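Local coordinates for monomethylamine methyltransferase MtmB1 (Methanosarcina barkeri, PDB 1TV4), which catalyses methyl transfer from monomethylamine to the corrinoid cofactor of its partner protein MtmC, a step in methanogenesis from methylamine, at residues G128-S133 with P142-Y147; I156-M161 with K181-L186; M199-P204 with C224-E229. One frame throughout, in Å; residues are numbered along the deposited sequence.

Contact 1 of 3, residues G128-S133 with P142-Y147; sequences GGPTGS and PVHMSY. With BG3 (3-methyl-5-sulfo-pyrrolidine-2-carboxylic acid), chain L.
Gly129 and Pro130 pack against Tyr147, His144 and Val143 in a buried contact of CH-pi and apolar kind, where the loop after strand 125-128 of the TIM barrel meets helix 140-148. Gly129 CA sits over the middle of the Tyr147 ring, 3.3 Å from its centroid and 11° off the ring normal, an approach that brings bare backbone onto an aromatic face. Gly128 suits its place because a CB there would press on Tyr147 CD2. With Tyr147 CG anti to the carbonyl carbon (chi1 -63°), the phenol ring lies alongside the loop, and CE1 meets Pro130 CD at 3.7 Å. The rigid proline ring also offers its CG to a face of the His144 ring, 3.9 Å from the centroid, and to Val143 CG1 at 3.7 Å. That imidazole is fixed in rotation by hydrogen bonds at both nitrogens, ND1 to Phe140 O and NE2 to Gly159 N.

Beyond Pro130 the chain reverses in a type I' beta turn that ends at Ser133. Gly132 has positive phi, and its backbone Gly132 N lies 3.2 Å from the methyl BG3 C6, where any CB would clash. Two donors of one residue grip Pro130 O: Ser133 N, and Ser133 OG at 2.7 Å, the hydroxyl lying nearly in line with the C=O bond.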
ATOM      1  N   GLY A 128     -18.017 -18.460  11.644  1.00 12.79           N
ATOM      2  CA  GLY A 128     -17.665 -19.733  12.240  1.00 13.05           C
ATOM      3  C   GLY A 128     -16.235 -19.848  12.710  1.00 13.53           C
ATOM      4  O   GLY A 128     -15.315 -19.298  12.107  1.00 12.76           O
ATOM      5  N   GLY A 129     -16.051 -20.575  13.804  1.00 12.83           N
ATOM      6  CA  GLY A 129     -14.720 -20.767  14.344  1.00 12.61           C
ATOM      7  C   GLY A 129     -14.785 -21.421  15.708  1.00 13.94           C
ATOM      8  O   GLY A 129     -15.877 -21.708  16.201  1.00 14.18           O
ATOM      9  N   PRO A 130     -13.628 -21.682  16.335  1.00 14.42           N
ATOM     10  CA  PRO A 130     -13.550 -22.306  17.661  1.00 14.46           C
ATOM     11  C   PRO A 130     -14.251 -21.447  18.705  1.00 15.68           C
ATOM     12  O   PRO A 130     -14.485 -21.882  19.833  1.00 15.84           O
ATOM     13  CB  PRO A 130     -12.048 -22.416  17.902  1.00 15.39           C
ATOM     14  CG  PRO A 130     -11.513 -22.628  16.506  1.00 15.16           C
ATOM     15  CD  PRO A 130     -12.289 -21.586  15.725  1.00 13.35           C
ATOM     16  N   THR A 131     -14.566 -20.215  18.325  1.00 13.87           N
ATOM     17  CA  THR A 131     -15.278 -19.306  19.205  1.00 14.74           C
ATOM     18  C   THR A 131     -14.610 -19.166  20.579  1.00 16.55           C
ATOM     19  O   THR A 131     -15.238 -19.359  21.627  1.00 15.80           O
ATOM     20  CB  THR A 131     -16.738 -19.787  19.342  1.00 14.64           C
ATOM     21  OG1 THR A 131     -17.271 -20.024  18.036  1.00 14.84           O
ATOM     22  CG2 THR A 131     -17.596 -18.758  20.001  1.00 14.81           C
ATOM     23  N   GLY A 132     -13.321 -18.835  20.555  1.00 15.32           N
ATOM     24  CA  GLY A 132     -12.568 -18.630  21.782  1.00 15.37           C
ATOM     25  C   GLY A 132     -12.164 -19.861  22.566  1.00 16.18           C
ATOM     26  O   GLY A 132     -11.571 -19.744  23.641  1.00 15.64           O
ATOM     27  N   SER A 133     -12.473 -21.038  22.037  1.00 15.96           N
ATOM     28  CA  SER A 133     -12.138 -22.287  22.711  1.00 17.24           C
ATOM     29  C   SER A 133     -10.647 -22.594  22.604  1.00 17.87           C
ATOM     30  O   SER A 133      -9.984 -22.182  21.650  1.00 17.79           O
ATOM     31  CB  SER A 133     -12.952 -23.431  22.106  1.00 15.47           C
ATOM     32  OG  SER A 133     -14.337 -23.142  22.185  1.00 19.72           O
ATOM     33  N   PRO A 142      -5.005 -26.085  11.043  1.00 15.41           N
ATOM     34  CA  PRO A 142      -5.942 -27.105  10.562  1.00 15.18           C
ATOM     35  C   PRO A 142      -7.353 -26.911  11.118  1.00 14.33           C
ATOM     36  O   PRO A 142      -8.333 -26.996  10.384  1.00 15.60           O
ATOM     37  CB  PRO A 142      -5.308 -28.408  11.044  1.00 15.72           C
ATOM     38  CG  PRO A 142      -3.850 -28.104  10.955  1.00 16.23           C
ATOM     39  CD  PRO A 142      -3.760 -26.705  11.530  1.00 15.50           C
ATOM     40  N   VAL A 143      -7.454 -26.648  12.416  1.00 13.18           N
ATOM     41  CA  VAL A 143      -8.759 -26.454  13.031  1.00 13.75           C
ATOM     42  C   VAL A 143      -9.508 -25.289  12.405  1.00 14.36           C
ATOM     43  O   VAL A 143     -10.682 -25.415  12.066  1.00 13.58           O
ATOM     44  CB  VAL A 143      -8.640 -26.220  14.555  1.00 14.65           C
ATOM     45  CG1 VAL A 143      -9.972 -25.730  15.121  1.00 14.79           C
ATOM     46  CG2 VAL A 143      -8.235 -27.523  15.243  1.00 16.51           C
ATOM     47  N   HIS A 144      -8.840 -24.154  12.242  1.00 13.19           N
ATOM     48  CA  HIS A 144      -9.524 -23.012  11.649  1.00 12.82           C
ATOM     49  C   HIS A 144      -9.834 -23.254  10.179  1.00 13.02           C
ATOM     50  O   HIS A 144     -10.817 -22.752   9.648  1.00 13.48           O
ATOM     51  CB  HIS A 144      -8.701 -21.735  11.842  1.00 12.74           C
ATOM     52  CG  HIS A 144      -8.675 -21.260  13.262  1.00 12.18           C
ATOM     53  ND1 HIS A 144      -7.798 -21.760  14.200  1.00 12.98           N
ATOM     54  CD2 HIS A 144      -9.468 -20.381  13.922  1.00 11.81           C
ATOM     55  CE1 HIS A 144      -8.051 -21.210  15.375  1.00 12.48           C
ATOM     56  NE2 HIS A 144      -9.062 -20.371  15.234  1.00 12.42           N
ATOM     57  N   MET A 145      -8.993 -24.040   9.525  1.00 13.97           N
ATOM     58  CA  MET A 145      -9.208 -24.351   8.120  1.00 15.30           C
ATOM     59  C   MET A 145     -10.511 -25.138   7.954  1.00 15.24           C
ATOM     60  O   MET A 145     -11.170 -25.044   6.912  1.00 15.58           O
ATOM     61  CB  MET A 145      -8.031 -25.158   7.579  1.00 16.93           C
ATOM     62  CG  MET A 145      -7.893 -25.090   6.066  1.00 22.62           C
ATOM     63  SD  MET A 145      -6.389 -25.893   5.477  1.00 24.42           S
ATOM     64  CE  MET A 145      -5.168 -24.947   6.297  1.00 25.24           C
ATOM     65  N   SER A 146     -10.894 -25.885   8.994  1.00 14.89           N
ATOM     66  CA  SER A 146     -12.127 -26.666   8.938  1.00 15.19           C
ATOM     67  C   SER A 146     -13.349 -25.760   8.819  1.00 14.75           C
ATOM     68  O   SER A 146     -14.424 -26.209   8.416  1.00 14.97           O
ATOM     69  CB  SER A 146     -12.266 -27.585  10.164  1.00 14.16           C
ATOM     70  OG  SER A 146     -12.666 -26.879  11.324  1.00 15.42           O
ATOM     71  N   TYR A 147     -13.188 -24.483   9.161  1.00 14.58           N
ATOM     72  CA  TYR A 147     -14.291 -23.541   9.043  1.00 12.88           C
ATOM     73  C   TYR A 147     -14.212 -22.811   7.706  1.00 11.80           C
ATOM     74  O   TYR A 147     -15.224 -22.625   7.035  1.00 11.99           O
ATOM     75  CB  TYR A 147     -14.274 -22.522  10.187  1.00 12.44           C
ATOM     76  CG  TYR A 147     -14.456 -23.139  11.549  1.00 13.13           C
ATOM     77  CD1 TYR A 147     -13.373 -23.669  12.241  1.00 13.08           C
ATOM     78  CD2 TYR A 147     -15.717 -23.206  12.140  1.00 14.67           C
ATOM     79  CE1 TYR A 147     -13.535 -24.254  13.496  1.00 14.56           C
ATOM     80  CE2 TYR A 147     -15.892 -23.791  13.393  1.00 14.70           C
ATOM     81  CZ  TYR A 147     -14.795 -24.312  14.064  1.00 14.73           C
ATOM     82  OH  TYR A 147     -14.949 -24.883  15.307  1.00 15.11           O
TER
HETATM   83  C1  BG3 L 511     -16.981 -14.158  20.000  0.70 15.49           C
HETATM   84  C2  BG3 L 511     -16.500 -14.621  21.416  0.70 17.86           C
HETATM   85  C3  BG3 L 511     -15.028 -14.800  21.646  0.70 18.77           C
HETATM   86  C4  BG3 L 511     -15.054 -15.197  23.094  0.70 20.78           C
HETATM   87  C5  BG3 L 511     -15.991 -14.026  23.534  0.70 22.67           C
HETATM   88  C6  BG3 L 511     -14.446 -15.907  20.856  0.70 18.77           C
HETATM   89  O1  BG3 L 511     -17.772 -14.814  19.320  0.70 13.16           O
HETATM   90  N1  BG3 L 511     -16.967 -13.663  22.429  0.70 18.65           N
HETATM   91  S1  BG3 L 511     -16.874 -14.453  25.038  0.70 26.74           S
HETATM   92  O2  BG3 L 511     -15.877 -14.787  26.073  0.70 27.00           O
HETATM   93  O3  BG3 L 511     -17.725 -13.311  25.411  0.70 27.52           O
HETATM   94  O4  BG3 L 511     -17.690 -15.650  24.772  0.70 26.22           O

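Contact 2 of 3, residues I156-M161 with K181-L186; sequences IVNGVM and KTETRL. With BG3 (3-methyl-5-sulfo-pyrrolidine-2-carboxylic acid), chain L.
Thr182 CG2 lies 4.1 Å from Met161 SD, while the threonine hydroxyl bonds back to Leu178 O within the helix; a threonine can thus show carbon to the strand and still satisfy its oxygen. Glu183 spans the gap to the strand. CG is anti to the backbone N (chi1 177°) and the chain runs on extended, which carries the carboxylate to Asn158, a residue of the BG3 pocket. Asn158 ND2 donates to Glu183 OE1 at 3.0 Å in a nearly straight bond (171° at the hydrogen), meeting the oxygen on its anti side but tilted out of the carboxylate plane. The same carboxylate bonds Glu205 N through OE1 and Thr206 OG1 through OE2, linking the helix to strand 155-161 and to the chain just after strand 201-203, within one beta-alpha-beta unit of the barrel. Gly159 O, buried 3.7 Å from Glu183 OE2, has no polar partner in the model. Thr184 gives Asn158 ND2 a second, weak acceptor, OG1 at 3.1 Å, so the amide bridges two successive helix residues. Leu186, one turn after Thr182, presents CD1 to the Met161 methyl CE at 3.7 Å, the flexible thioether bending at its end to cross the leucine at about a right angle.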
ATOM      1  N   ILE A 156     -14.429 -15.676  10.173  1.00 12.60           N
ATOM      2  CA  ILE A 156     -13.916 -16.577  11.198  1.00 12.27           C
ATOM      3  C   ILE A 156     -13.911 -15.941  12.585  1.00 12.81           C
ATOM      4  O   ILE A 156     -13.573 -14.771  12.726  1.00 13.42           O
ATOM      5  CB  ILE A 156     -12.448 -16.987  10.893  1.00 12.80           C
ATOM      6  CG1 ILE A 156     -12.343 -17.649   9.513  1.00 13.02           C
ATOM      7  CG2 ILE A 156     -11.922 -17.908  11.993  1.00 14.14           C
ATOM      8  CD1 ILE A 156     -13.074 -18.979   9.389  1.00 12.71           C
ATOM      9  N   VAL A 157     -14.316 -16.700  13.602  1.00 12.19           N
ATOM     10  CA  VAL A 157     -14.233 -16.205  14.974  1.00 12.76           C
ATOM     11  C   VAL A 157     -13.090 -17.034  15.564  1.00 13.28           C
ATOM     12  O   VAL A 157     -13.163 -18.265  15.642  1.00 12.93           O
ATOM     13  CB  VAL A 157     -15.547 -16.397  15.784  1.00 12.67           C
ATOM     14  CG1 VAL A 157     -16.061 -17.820  15.666  1.00 12.48           C
ATOM     15  CG2 VAL A 157     -15.290 -16.037  17.243  1.00 13.61           C
ATOM     16  N   ASN A 158     -12.023 -16.343  15.953  1.00 12.35           N
ATOM     17  CA  ASN A 158     -10.812 -16.975  16.462  1.00 12.68           C
ATOM     18  C   ASN A 158     -10.895 -17.871  17.691  1.00 13.80           C
ATOM     19  O   ASN A 158     -11.650 -17.611  18.629  1.00 14.88           O
ATOM     20  CB  ASN A 158      -9.750 -15.908  16.750  1.00 12.64           C
ATOM     21  CG  ASN A 158      -9.441 -15.042  15.543  1.00 12.07           C
ATOM     22  OD1 ASN A 158     -10.012 -15.227  14.466  1.00 13.41           O
ATOM     23  ND2 ASN A 158      -8.534 -14.087  15.721  1.00 12.46           N
ATOM     24  N   GLY A 159     -10.077 -18.917  17.670  1.00 14.71           N
ATOM     25  CA  GLY A 159      -9.976 -19.816  18.802  1.00 14.39           C
ATOM     26  C   GLY A 159      -8.822 -19.273  19.632  1.00 15.91           C
ATOM     27  O   GLY A 159      -8.219 -18.259  19.266  1.00 14.01           O
ATOM     28  N   VAL A 160      -8.503 -19.935  20.739  1.00 14.35           N
ATOM     29  CA  VAL A 160      -7.421 -19.503  21.618  1.00 15.80           C
ATOM     30  C   VAL A 160      -6.241 -20.467  21.545  1.00 15.72           C
ATOM     31  O   VAL A 160      -6.428 -21.675  21.611  1.00 16.74           O
ATOM     32  CB  VAL A 160      -7.927 -19.418  23.087  1.00 18.00           C
ATOM     33  CG1 VAL A 160      -6.756 -19.380  24.061  1.00 17.89           C
ATOM     34  CG2 VAL A 160      -8.791 -18.180  23.257  1.00 16.68           C
ATOM     35  N   MET A 161      -5.029 -19.932  21.400  1.00 15.18           N
ATOM     36  CA  MET A 161      -3.828 -20.766  21.340  1.00 15.11           C
ATOM     37  C   MET A 161      -3.490 -21.258  22.750  1.00 15.33           C
ATOM     38  O   MET A 161      -3.283 -20.443  23.646  1.00 15.50           O
ATOM     39  CB  MET A 161      -2.633 -19.962  20.802  1.00 14.44           C
ATOM     40  CG  MET A 161      -2.816 -19.381  19.397  1.00 16.61           C
ATOM     41  SD  MET A 161      -1.283 -18.631  18.752  1.00 18.59           S
ATOM     42  CE  MET A 161      -0.380 -20.116  18.247  1.00 18.17           C
ATOM     43  N   LYS A 181      -0.617 -11.408  18.240  1.00 14.51           N
ATOM     44  CA  LYS A 181      -0.275 -11.143  16.846  1.00 12.79           C
ATOM     45  C   LYS A 181      -0.342 -12.420  16.014  1.00 14.58           C
ATOM     46  O   LYS A 181      -0.946 -12.442  14.940  1.00 13.80           O
ATOM     47  CB  LYS A 181       1.138 -10.550  16.736  1.00 12.36           C
ATOM     48  CG  LYS A 181       1.325  -9.179  17.391  1.00 12.58           C
ATOM     49  CD  LYS A 181       2.707  -8.611  17.074  1.00 12.67           C
ATOM     50  CE  LYS A 181       3.012  -7.350  17.880  1.00 12.07           C
ATOM     51  NZ  LYS A 181       2.127  -6.199  17.529  1.00 11.30           N
ATOM     52  N   THR A 182       0.275 -13.482  16.526  1.00 13.36           N
ATOM     53  CA  THR A 182       0.336 -14.769  15.832  1.00 13.65           C
ATOM     54  C   THR A 182      -1.033 -15.382  15.544  1.00 13.85           C
ATOM     55  O   THR A 182      -1.287 -15.891  14.453  1.00 14.22           O
ATOM     56  CB  THR A 182       1.180 -15.769  16.648  1.00 11.94           C
ATOM     57  OG1 THR A 182       2.496 -15.227  16.833  1.00 12.63           O
ATOM     58  CG2 THR A 182       1.282 -17.113  15.929  1.00 13.12           C
ATOM     59  N   GLU A 183      -1.913 -15.326  16.535  1.00 12.95           N
ATOM     60  CA  GLU A 183      -3.260 -15.869  16.413  1.00 12.33           C
ATOM     61  C   GLU A 183      -3.914 -15.609  15.051  1.00 12.77           C
ATOM     62  O   GLU A 183      -4.253 -16.544  14.318  1.00 12.01           O
ATOM     63  CB  GLU A 183      -4.116 -15.272  17.528  1.00 12.89           C
ATOM     64  CG  GLU A 183      -5.567 -15.670  17.526  1.00 15.27           C
ATOM     65  CD  GLU A 183      -6.313 -14.955  18.626  1.00 16.84           C
ATOM     66  OE1 GLU A 183      -7.085 -14.020  18.322  1.00 16.30           O
ATOM     67  OE2 GLU A 183      -6.100 -15.318  19.801  1.00 15.94           O
ATOM     68  N   THR A 184      -4.091 -14.338  14.706  1.00 12.66           N
ATOM     69  CA  THR A 184      -4.726 -13.995  13.439  1.00 11.84           C
ATOM     70  C   THR A 184      -3.834 -14.236  12.225  1.00 11.29           C
ATOM     71  O   THR A 184      -4.332 -14.539  11.141  1.00 10.46           O
ATOM     72  CB  THR A 184      -5.220 -12.533  13.453  1.00 13.22           C
ATOM     73  OG1 THR A 184      -6.216 -12.391  14.477  1.00 13.52           O
ATOM     74  CG2 THR A 184      -5.844 -12.154  12.105  1.00 14.42           C
ATOM     75  N   ARG A 185      -2.522 -14.100  12.394  1.00 11.73           N
ATOM     76  CA  ARG A 185      -1.609 -14.349  11.282  1.00 11.25           C
ATOM     77  C   ARG A 185      -1.768 -15.797  10.819  1.00 11.76           C
ATOM     78  O   ARG A 185      -1.856 -16.077   9.618  1.00 12.03           O
ATOM     79  CB  ARG A 185      -0.163 -14.076  11.713  1.00 12.53           C
ATOM     80  CG  ARG A 185       0.158 -12.590  11.787  1.00 11.38           C
ATOM     81  CD  ARG A 185       1.551 -12.299  12.326  1.00 12.70           C
ATOM     82  NE  ARG A 185       1.913 -10.902  12.080  1.00 13.10           N
ATOM     83  CZ  ARG A 185       2.899 -10.257  12.696  1.00 14.73           C
ATOM     84  NH1 ARG A 185       3.634 -10.876  13.612  1.00 13.17           N
ATOM     85  NH2 ARG A 185       3.151  -8.988  12.392  1.00 14.95           N
ATOM     86  N   LEU A 186      -1.822 -16.716  11.779  1.00 11.28           N
ATOM     87  CA  LEU A 186      -1.980 -18.135  11.471  1.00 11.99           C
ATOM     88  C   LEU A 186      -3.364 -18.429  10.900  1.00 12.10           C
ATOM     89  O   LEU A 186      -3.506 -19.200   9.948  1.00 11.96           O
ATOM     90  CB  LEU A 186      -1.772 -18.986  12.732  1.00 13.05           C
ATOM     91  CG  LEU A 186      -0.353 -19.096  13.297  1.00 16.31           C
ATOM     92  CD1 LEU A 186      -0.360 -19.931  14.573  1.00 15.62           C
ATOM     93  CD2 LEU A 186       0.551 -19.734  12.260  1.00 19.45           C
TER
HETATM   94  C1  BG3 L 511     -16.981 -14.158  20.000  0.70 15.49           C
HETATM   95  C2  BG3 L 511     -16.500 -14.621  21.416  0.70 17.86           C
HETATM   96  C3  BG3 L 511     -15.028 -14.800  21.646  0.70 18.77           C
HETATM   97  C4  BG3 L 511     -15.054 -15.197  23.094  0.70 20.78           C
HETATM   98  C5  BG3 L 511     -15.991 -14.026  23.534  0.70 22.67           C
HETATM   99  C6  BG3 L 511     -14.446 -15.907  20.856  0.70 18.77           C
HETATM  100  O1  BG3 L 511     -17.772 -14.814  19.320  0.70 13.16           O
HETATM  101  N1  BG3 L 511     -16.967 -13.663  22.429  0.70 18.65           N
HETATM  102  S1  BG3 L 511     -16.874 -14.453  25.038  0.70 26.74           S
HETATM  103  O2  BG3 L 511     -15.877 -14.787  26.073  0.70 27.00           O
HETATM  104  O3  BG3 L 511     -17.725 -13.311  25.411  0.70 27.52           O
HETATM  105  O4  BG3 L 511     -17.690 -15.650  24.772  0.70 26.22           O

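Contact 3 of 3, residues M199-P204 with C224-E229; sequences MGVKGP and CTDSHE. With BG3 (3-methyl-5-sulfo-pyrrolidine-2-carboxylic acid), chain L.
Lys202 NZ donates to Glu229 OE1 at 3.1 Å, approaching from above the carboxylate plane; both residues have a second conformer, so this salt bridge describes one of two modelled states. Lys202 NZ is joined covalently to BG3 C1, 1.3 Å away, and the other carboxylate oxygen, Glu229 OE2, accepts from the ring nitrogen N1 of BG3 at 2.8 Å. One glutamate thus grips the modified lysine at its linkage and at its ring. Bends at chi2 and chi3 bring Lys202 NZ beside Glu229 OE1.

At the other end, Asp226 OD1 takes the Val201 N-H at 2.9 Å, again from above the carboxylate plane, while OD2 forms a salt bridge with Lys188. An alanine in place of Asp226 would probably leave the buried Val201 N-H without its acceptor and the Lys188 charge without its mate. Between these ends the backbones pair: Ser227 N to Val201 O, Gly203 N to Ser227 O, and Glu229 N to Gly203 O. A water links Val201 O to Ser227 OG, which also bonds Trp293 NE1. Lys202 CG lies 3.7 Å from Ser227 CB, and Val201 CG2 rests against the Asp226 carboxylate. The axes of strand segments 201-203 and 227-229 approach to 5.0 Å at 14°, as neighbours in the TIM barrel, whose strand ends carry the pyrrolysine site, in this sulfite complex with a sulfo group on ring carbon C5.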
ATOM      1  N   MET A 199     -10.764 -13.671   4.026  1.00 11.51           N
ATOM      2  CA  MET A 199     -11.835 -13.807   5.005  1.00 10.66           C
ATOM      3  C   MET A 199     -11.579 -12.919   6.218  1.00 11.00           C
ATOM      4  O   MET A 199     -10.459 -12.851   6.723  1.00 12.60           O
ATOM      5  CB  MET A 199     -11.962 -15.257   5.472  1.00 12.44           C
ATOM      6  CG  MET A 199     -12.542 -16.202   4.439  1.00 13.87           C
ATOM      7  SD  MET A 199     -12.732 -17.851   5.145  1.00 14.48           S
ATOM      8  CE  MET A 199     -14.303 -17.666   6.034  1.00 13.73           C
ATOM      9  N   GLY A 200     -12.619 -12.233   6.677  1.00 11.24           N
ATOM     10  CA  GLY A 200     -12.466 -11.386   7.848  1.00 11.82           C
ATOM     11  C   GLY A 200     -12.496 -12.264   9.088  1.00 12.14           C
ATOM     12  O   GLY A 200     -13.019 -13.378   9.046  1.00 14.06           O
ATOM     13  N   VAL A 201     -11.934 -11.779  10.189  1.00 12.18           N
ATOM     14  CA  VAL A 201     -11.926 -12.549  11.427  1.00 12.17           C
ATOM     15  C   VAL A 201     -12.485 -11.709  12.572  1.00 13.13           C
ATOM     16  O   VAL A 201     -12.826 -10.536  12.390  1.00 12.58           O
ATOM     17  CB  VAL A 201     -10.485 -12.995  11.824  1.00 11.89           C
ATOM     18  CG1 VAL A 201      -9.795 -13.671  10.646  1.00 10.42           C
ATOM     19  CG2 VAL A 201      -9.672 -11.801  12.312  1.00 12.85           C
ATOM     20  N   LYS A 202     -12.593 -12.325  13.745  0.70 12.11           N
ATOM     21  CA  LYS A 202     -13.071 -11.632  14.935  0.70 11.52           C
ATOM     22  C   LYS A 202     -12.153 -12.036  16.077  0.70 11.58           C
ATOM     23  O   LYS A 202     -11.938 -13.225  16.317  0.70 12.15           O
ATOM     24  CB  LYS A 202     -14.524 -12.013  15.259  0.70 11.90           C
ATOM     25  CG  LYS A 202     -15.146 -11.172  16.379  0.70 11.36           C
ATOM     26  CD  LYS A 202     -15.008 -11.822  17.763  0.70 10.69           C
ATOM     27  CE  LYS A 202     -16.229 -12.684  18.094  0.70 12.34           C
ATOM     28  NZ  LYS A 202     -16.203 -13.192  19.503  0.70 13.22           N
ATOM     29  N   GLY A 203     -11.591 -11.039  16.754  1.00 13.03           N
ATOM     30  CA  GLY A 203     -10.696 -11.290  17.871  1.00 13.11           C
ATOM     31  C   GLY A 203     -10.280  -9.949  18.449  1.00 12.81           C
ATOM     32  O   GLY A 203     -10.994  -8.963  18.250  1.00 13.16           O
ATOM     33  N   PRO A 204      -9.151  -9.865  19.178  1.00 13.34           N
ATOM     34  CA  PRO A 204      -8.233 -10.962  19.508  1.00 13.01           C
ATOM     35  C   PRO A 204      -8.837 -11.811  20.627  1.00 15.27           C
ATOM     36  O   PRO A 204      -9.692 -11.334  21.374  1.00 15.90           O
ATOM     37  CB  PRO A 204      -6.966 -10.229  19.931  1.00 12.34           C
ATOM     38  CG  PRO A 204      -7.509  -9.013  20.621  1.00 13.37           C
ATOM     39  CD  PRO A 204      -8.674  -8.585  19.739  1.00 13.46           C
ATOM     40  N   CYS A 224      -8.211  -3.247  10.039  1.00 13.22           N
ATOM     41  CA  CYS A 224      -9.485  -2.545  10.180  1.00 14.29           C
ATOM     42  C   CYS A 224     -10.733  -3.225   9.628  1.00 14.12           C
ATOM     43  O   CYS A 224     -11.846  -2.871  10.015  1.00 14.48           O
ATOM     44  CB  CYS A 224      -9.371  -1.127   9.610  1.00 17.97           C
ATOM     45  SG  CYS A 224      -9.228  -1.043   7.821  1.00 24.57           S
ATOM     46  N   THR A 225     -10.556  -4.199   8.740  1.00 11.81           N
ATOM     47  CA  THR A 225     -11.683  -4.918   8.162  1.00 11.45           C
ATOM     48  C   THR A 225     -12.062  -6.163   8.971  1.00 11.97           C
ATOM     49  O   THR A 225     -12.852  -6.993   8.520  1.00 11.86           O
ATOM     50  CB  THR A 225     -11.388  -5.327   6.711  1.00 11.92           C
ATOM     51  OG1 THR A 225     -10.083  -5.911   6.642  1.00 12.82           O
ATOM     52  CG2 THR A 225     -11.439  -4.106   5.794  1.00 13.75           C
ATOM     53  N   ASP A 226     -11.487  -6.293  10.164  1.00 11.34           N
ATOM     54  CA  ASP A 226     -11.805  -7.413  11.050  1.00 12.12           C
ATOM     55  C   ASP A 226     -12.596  -6.849  12.229  1.00 12.37           C
ATOM     56  O   ASP A 226     -12.480  -5.664  12.539  1.00 13.26           O
ATOM     57  CB  ASP A 226     -10.533  -8.075  11.584  1.00 11.12           C
ATOM     58  CG  ASP A 226      -9.695  -8.699  10.493  1.00 12.27           C
ATOM     59  OD1 ASP A 226     -10.255  -9.449   9.662  1.00 11.52           O
ATOM     60  OD2 ASP A 226      -8.471  -8.449  10.479  1.00 13.36           O
ATOM     61  N   SER A 227     -13.399  -7.689  12.879  1.00 12.40           N
ATOM     62  CA  SER A 227     -14.176  -7.243  14.035  1.00 12.59           C
ATOM     63  C   SER A 227     -13.275  -7.262  15.261  1.00 12.27           C
ATOM     64  O   SER A 227     -12.662  -8.289  15.562  1.00 13.35           O
ATOM     65  CB  SER A 227     -15.378  -8.162  14.269  1.00 11.67           C
ATOM     66  OG  SER A 227     -16.344  -8.004  13.246  1.00 14.11           O
ATOM     67  N   HIS A 228     -13.204  -6.132  15.963  1.00 10.70           N
ATOM     68  CA  HIS A 228     -12.367  -6.004  17.156  1.00 12.12           C
ATOM     69  C   HIS A 228     -13.234  -6.076  18.391  1.00 12.95           C
ATOM     70  O   HIS A 228     -14.106  -5.245  18.614  1.00 11.92           O
ATOM     71  CB  HIS A 228     -11.581  -4.700  17.095  1.00 12.17           C
ATOM     72  CG  HIS A 228     -10.629  -4.656  15.944  1.00 13.46           C
ATOM     73  ND1 HIS A 228      -9.262  -4.605  16.108  1.00 15.35           N
ATOM     74  CD2 HIS A 228     -10.849  -4.734  14.612  1.00 10.98           C
ATOM     75  CE1 HIS A 228      -8.680  -4.655  14.922  1.00 10.68           C
ATOM     76  NE2 HIS A 228      -9.620  -4.733  13.998  1.00 14.93           N
ATOM     77  N   GLU A 229     -12.970  -7.089  19.207  0.70 13.45           N
ATOM     78  CA  GLU A 229     -13.749  -7.345  20.407  0.70 13.78           C
ATOM     79  C   GLU A 229     -13.357  -6.593  21.674  0.70 13.44           C
ATOM     80  O   GLU A 229     -12.182  -6.486  22.020  0.70 13.17           O
ATOM     81  CB  GLU A 229     -13.741  -8.852  20.677  0.70 14.69           C
ATOM     82  CG  GLU A 229     -14.496  -9.286  21.916  0.70 17.13           C
ATOM     83  CD  GLU A 229     -15.008 -10.711  21.800  0.70 17.89           C
ATOM     84  OE1 GLU A 229     -14.275 -11.566  21.255  0.70 17.02           O
ATOM     85  OE2 GLU A 229     -16.143 -10.976  22.259  0.70 18.89           O
TER
HETATM   86  C1  BG3 L 511     -16.981 -14.158  20.000  0.70 15.49           C
HETATM   87  C2  BG3 L 511     -16.500 -14.621  21.416  0.70 17.86           C
HETATM   88  C3  BG3 L 511     -15.028 -14.800  21.646  0.70 18.77           C
HETATM   89  C4  BG3 L 511     -15.054 -15.197  23.094  0.70 20.78           C
HETATM   90  C5  BG3 L 511     -15.991 -14.026  23.534  0.70 22.67           C
HETATM   91  C6  BG3 L 511     -14.446 -15.907  20.856  0.70 18.77           C
HETATM   92  O1  BG3 L 511     -17.772 -14.814  19.320  0.70 13.16           O
HETATM   93  N1  BG3 L 511     -16.967 -13.663  22.429  0.70 18.65           N
HETATM   94  S1  BG3 L 511     -16.874 -14.453  25.038  0.70 26.74           S
HETATM   95  O2  BG3 L 511     -15.877 -14.787  26.073  0.70 27.00           O
HETATM   96  O3  BG3 L 511     -17.725 -13.311  25.411  0.70 27.52           O
HETATM   97  O4  BG3 L 511     -17.690 -15.650  24.772  0.70 26.22           O
HETATM   98  O   HOH W   1     -15.808 -10.283  11.990  1.00 14.25           O

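How the contacts relate
The three contacts follow one another along the chain and around the barrel wall. Contact 1 and contact 2, with centres about 9 Å apart, are joined where Gly132 N meets Asn158 O and Ser133 O meets Val160 N, both at 2.8 Å and probably hydrogen-bonded. Contact 2 passes to contact 3, about 10 Å between centres, through Ile156 N to Gly200 O at 2.9 Å and Asn158 N to Lys202 O at 3.1 Å. Contacts 1 and 3 do not touch, yet BG3 brings all three together: contact 3 carries it covalently, contact 2 brings Val157 CG2 to within 3.5 Å of its O1, and the turn of contact 1 borders its methyl.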